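PDB 2IM5: nicotinate phosphoribosyltransferase from Porphyromonas gingivalis, which probably catalyses the ATP-dependent synthesis of nicotinate mononucleotide from nicotinate and 5-phosphoribosyl 1-diphosphate, a step of NAD biosynthesis. Local coordinates for residues 15-25 / 235-244. Sequence-based numbering, arbitrary orientation.
Sequences FTTGYAYAKLF and DWINVYDGDL
Val-239 enters helix 15-24 as a knob among Tyr-19, Ala-20, Lys-23 and Leu-24. Its CG1, anti to the backbone N (chi1 178°), lies against the Tyr-19 ring, 3.6 Å from CE2, while CG2 meets CD1 of Leu-24, also at 3.6 Å. The axes of segments 15-24 and 235-240 approach to 10.0 Å and lie at 94°, with Ala-20 and Val-239 the nearest backbone pair.

The tightly packed, buried part includes Tyr-240. Neighbours in its own segment cover both ring faces, Val-239 CG1 offset toward the rim and Leu-244 CD1 over the centre; Leu-244 CD1 also meets Thr-16 CG2 tip to tip. Tyr-240 OH donates to Thr-16 O at 2.5 Å, in the carbonyl plane on a lone pair (C=O...O angle 109°); that oxygen also accepts the helical bond from Ala-20 N. Trp-236 turns its edge to Thr-16 OG1, and within its own segment NE1 donates a hydrogen bond to Leu-244 O at 3.0 Å. Trp-215 of helix 213-223 meets the same indole edge-to-face.

The solvent side is polar. Lys-23, fully extended, sends NZ to Asn-238 OD1 (2.8 Å), from above the carbonyl plane; a water links NZ with Val-239 O. Thus a buried phenol ties the N-terminal-domain helix to helix 228-240 through a main-chain carbonyl, whereas the exposed lysine bonds the Asn-238 amide oxygen and, weakly, its main-chain oxygen near that helix's C-terminal end, where its positive charge would be favourably placed.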
loop_
_atom_site.group_PDB
_atom_site.type_symbol
_atom_site.label_atom_id
_atom_site.label_comp_id
_atom_site.label_asym_id
_atom_site.label_seq_id
_atom_site.Cartn_x
_atom_site.Cartn_y
_atom_site.Cartn_z
ATOM N N PHE A 15 -3.898 2.294 8.574
ATOM C CA PHE A 15 -4.071 2.954 9.868
ATOM C C PHE A 15 -3.439 4.343 9.903
ATOM O O PHE A 15 -4.033 5.284 10.429
ATOM C CB PHE A 15 -3.480 2.116 11.008
ATOM C CG PHE A 15 -4.220 0.840 11.277
ATOM C CD1 PHE A 15 -5.606 0.814 11.310
ATOM C CD2 PHE A 15 -3.528 -0.336 11.528
ATOM C CE1 PHE A 15 -6.294 -0.365 11.590
ATOM C CE2 PHE A 15 -4.213 -1.522 11.810
ATOM C CZ PHE A 15 -5.601 -1.530 11.840
ATOM N N THR A 16 -2.237 4.485 9.351
ATOM C CA THR A 16 -1.578 5.786 9.365
ATOM C C THR A 16 -2.326 6.804 8.508
ATOM O O THR A 16 -2.436 7.978 8.872
ATOM C CB THR A 16 -0.098 5.691 8.897
ATOM O OG1 THR A 16 -0.041 5.165 7.564
ATOM C CG2 THR A 16 0.690 4.784 9.829
ATOM N N THR A 17 -2.842 6.362 7.368
ATOM C CA THR A 17 -3.598 7.263 6.506
ATOM C C THR A 17 -4.983 7.440 7.114
ATOM O O THR A 17 -5.581 8.507 7.018
ATOM C CB THR A 17 -3.731 6.696 5.090
ATOM O OG1 THR A 17 -2.434 6.310 4.630
ATOM C CG2 THR A 17 -4.309 7.747 4.136
ATOM N N GLY A 18 -5.484 6.382 7.743
ATOM C CA GLY A 18 -6.792 6.451 8.372
ATOM C C GLY A 18 -6.815 7.505 9.465
ATOM O O GLY A 18 -7.795 8.243 9.595
ATOM N N TYR A 19 -5.751 7.583 10.260
ATOM C CA TYR A 19 -5.694 8.586 11.323
ATOM C C TYR A 19 -5.494 9.965 10.714
ATOM O O TYR A 19 -6.068 10.948 11.183
ATOM C CB TYR A 19 -4.569 8.295 12.322
ATOM C CG TYR A 19 -4.356 9.439 13.290
ATOM C CD1 TYR A 19 -5.404 9.915 14.071
ATOM C CD2 TYR A 19 -3.129 10.101 13.363
ATOM C CE1 TYR A 19 -5.245 11.031 14.890
ATOM C CE2 TYR A 19 -2.958 11.218 14.182
ATOM C CZ TYR A 19 -4.019 11.678 14.936
ATOM O OH TYR A 19 -3.861 12.789 15.727
ATOM N N ALA A 20 -4.686 10.043 9.662
ATOM C CA ALA A 20 -4.469 11.326 9.003
ATOM C C ALA A 20 -5.819 11.881 8.528
ATOM O O ALA A 20 -6.083 13.075 8.679
ATOM C CB ALA A 20 -3.510 11.175 7.828
ATOM N N TYR A 21 -6.668 11.025 7.953
ATOM C CA TYR A 21 -7.992 11.483 7.502
ATOM C C TYR A 21 -8.859 11.867 8.711
ATOM O O TYR A 21 -9.539 12.895 8.707
ATOM C CB TYR A 21 -8.747 10.393 6.732
ATOM C CG TYR A 21 -8.192 10.014 5.380
ATOM C CD1 TYR A 21 -7.852 10.984 4.441
ATOM C CD2 TYR A 21 -8.075 8.675 5.015
ATOM C CE1 TYR A 21 -7.412 10.627 3.161
ATOM C CE2 TYR A 21 -7.639 8.302 3.744
ATOM C CZ TYR A 21 -7.311 9.279 2.821
ATOM O OH TYR A 21 -6.901 8.900 1.564
ATOM N N ALA A 22 -8.832 11.023 9.739
ATOM C CA ALA A 22 -9.625 11.251 10.941
ATOM C C ALA A 22 -9.279 12.571 11.625
ATOM O O ALA A 22 -10.148 13.231 12.205
ATOM C CB ALA A 22 -9.438 10.095 11.910
ATOM N N LYS A 23 -8.011 12.961 11.559
ATOM C CA LYS A 23 -7.592 14.202 12.190
ATOM C C LYS A 23 -7.880 15.431 11.350
ATOM O O LYS A 23 -8.518 16.375 11.815
ATOM C CB LYS A 23 -6.095 14.190 12.494
ATOM C CG LYS A 23 -5.623 15.515 13.105
ATOM C CD LYS A 23 -4.121 15.616 13.256
ATOM C CE LYS A 23 -3.758 16.916 13.986
ATOM N NZ LYS A 23 -2.290 17.143 14.052
ATOM N N LEU A 24 -7.409 15.413 10.106
ATOM C CA LEU A 24 -7.566 16.559 9.225
ATOM C C LEU A 24 -8.785 16.614 8.313
ATOM O O LEU A 24 -9.218 17.709 7.952
ATOM C CB LEU A 24 -6.302 16.723 8.378
ATOM C CG LEU A 24 -4.978 16.908 9.138
ATOM C CD1 LEU A 24 -3.822 16.936 8.114
ATOM C CD2 LEU A 24 -5.007 18.225 9.949
ATOM N N PHE A 25 -9.346 15.464 7.947
ATOM C CA PHE A 25 -10.506 15.437 7.052
ATOM C C PHE A 25 -11.609 14.494 7.538
ATOM O O PHE A 25 -12.089 13.644 6.782
ATOM C CB PHE A 25 -10.049 15.002 5.658
ATOM C CG PHE A 25 -8.902 15.806 5.128
ATOM C CD1 PHE A 25 -9.085 17.130 4.733
ATOM C CD2 PHE A 25 -7.625 15.260 5.076
ATOM C CE1 PHE A 25 -7.998 17.908 4.299
ATOM C CE2 PHE A 25 -6.535 16.024 4.643
ATOM C CZ PHE A 25 -6.722 17.352 4.255
ATOM N N ASP A 235 0.592 18.309 5.210
ATOM C CA ASP A 235 -0.428 17.713 6.061
ATOM C C ASP A 235 0.104 16.466 6.760
ATOM O O ASP A 235 -0.224 16.211 7.917
ATOM C CB ASP A 235 -1.688 17.377 5.245
ATOM C CG ASP A 235 -2.471 18.627 4.846
ATOM O OD1 ASP A 235 -2.159 19.715 5.377
ATOM O OD2 ASP A 235 -3.400 18.533 4.015
ATOM N N TRP A 236 0.935 15.693 6.063
ATOM C CA TRP A 236 1.500 14.488 6.661
ATOM C C TRP A 236 2.396 14.876 7.844
ATOM O O TRP A 236 2.419 14.201 8.883
ATOM C CB TRP A 236 2.303 13.709 5.617
ATOM C CG TRP A 236 2.698 12.330 6.059
ATOM C CD1 TRP A 236 3.928 11.927 6.478
ATOM C CD2 TRP A 236 1.859 11.166 6.101
ATOM N NE1 TRP A 236 3.915 10.582 6.778
ATOM C CE2 TRP A 236 2.657 10.090 6.554
ATOM C CE3 TRP A 236 0.510 10.927 5.800
ATOM C CZ2 TRP A 236 2.154 8.796 6.711
ATOM C CZ3 TRP A 236 0.008 9.636 5.955
ATOM C CH2 TRP A 236 0.829 8.587 6.405
ATOM N N ILE A 237 3.133 15.965 7.679
ATOM C CA ILE A 237 4.013 16.455 8.732
ATOM C C ILE A 237 3.175 16.957 9.907
ATOM O O ILE A 237 3.529 16.755 11.075
ATOM C CB ILE A 237 4.902 17.599 8.213
ATOM C CG1 ILE A 237 5.883 17.048 7.174
ATOM C CG2 ILE A 237 5.644 18.264 9.374
ATOM C CD1 ILE A 237 6.563 18.121 6.354
ATOM N N ASN A 238 2.058 17.611 9.601
ATOM C CA ASN A 238 1.180 18.100 10.662
ATOM C C ASN A 238 0.689 16.923 11.490
ATOM O O ASN A 238 0.592 17.004 12.712
ATOM C CB ASN A 238 -0.021 18.838 10.069
ATOM C CG ASN A 238 -1.067 19.212 11.123
ATOM O OD1 ASN A 238 -1.830 18.363 11.602
ATOM N ND2 ASN A 238 -1.097 20.488 11.493
ATOM N N VAL A 239 0.391 15.817 10.822
ATOM C CA VAL A 239 -0.108 14.649 11.519
ATOM C C VAL A 239 0.963 13.866 12.279
ATOM O O VAL A 239 0.762 13.508 13.439
ATOM C CB VAL A 239 -0.820 13.684 10.528
ATOM C CG1 VAL A 239 -1.291 12.423 11.253
ATOM C CG2 VAL A 239 -2.001 14.396 9.860
ATOM N N TYR A 240 2.105 13.621 11.644
ATOM C CA TYR A 240 3.132 12.801 12.272
ATOM C C TYR A 240 4.409 13.466 12.745
ATOM O O TYR A 240 5.317 12.788 13.218
ATOM C CB TYR A 240 3.444 11.615 11.346
ATOM C CG TYR A 240 2.255 10.681 11.225
ATOM C CD1 TYR A 240 1.796 9.971 12.330
ATOM C CD2 TYR A 240 1.546 10.563 10.028
ATOM C CE1 TYR A 240 0.664 9.173 12.252
ATOM C CE2 TYR A 240 0.410 9.763 9.944
ATOM C CZ TYR A 240 -0.021 9.075 11.063
ATOM O OH TYR A 240 -1.134 8.279 11.008
ATOM N N ASP A 241 4.468 14.788 12.623
ATOM C CA ASP A 241 5.611 15.578 13.079
ATOM C C ASP A 241 6.985 15.046 12.708
ATOM O O ASP A 241 7.896 15.088 13.528
ATOM C CB ASP A 241 5.560 15.730 14.599
ATOM C CG ASP A 241 4.166 16.041 15.110
ATOM O OD1 ASP A 241 3.553 17.021 14.622
ATOM O OD2 ASP A 241 3.685 15.307 16.008
ATOM N N GLY A 242 7.145 14.551 11.488
ATOM C CA GLY A 242 8.443 14.036 11.094
ATOM C C GLY A 242 8.562 12.524 11.095
ATOM O O GLY A 242 9.485 11.989 10.491
ATOM N N ASP A 243 7.662 11.826 11.784
ATOM C CA ASP A 243 7.705 10.360 11.777
ATOM C C ASP A 243 7.178 9.885 10.422
ATOM O O ASP A 243 6.564 10.660 9.691
ATOM C CB ASP A 243 6.835 9.772 12.897
ATOM C CG ASP A 243 7.545 9.754 14.240
ATOM O OD1 ASP A 243 8.757 9.447 14.264
ATOM O OD2 ASP A 243 6.896 10.032 15.276
ATOM N N LEU A 244 7.424 8.625 10.086
ATOM C CA LEU A 244 6.953 8.068 8.817
ATOM C C LEU A 244 7.371 8.991 7.666
ATOM O O LEU A 244 6.577 9.291 6.772
ATOM C CB LEU A 244 5.423 7.931 8.849
ATOM C CG LEU A 244 4.852 7.277 10.117
ATOM C CD1 LEU A 244 3.329 7.227 10.041
ATOM C CD2 LEU A 244 5.432 5.871 10.276
HETATM O O HOH W 1 -1.085 14.812 15.117
#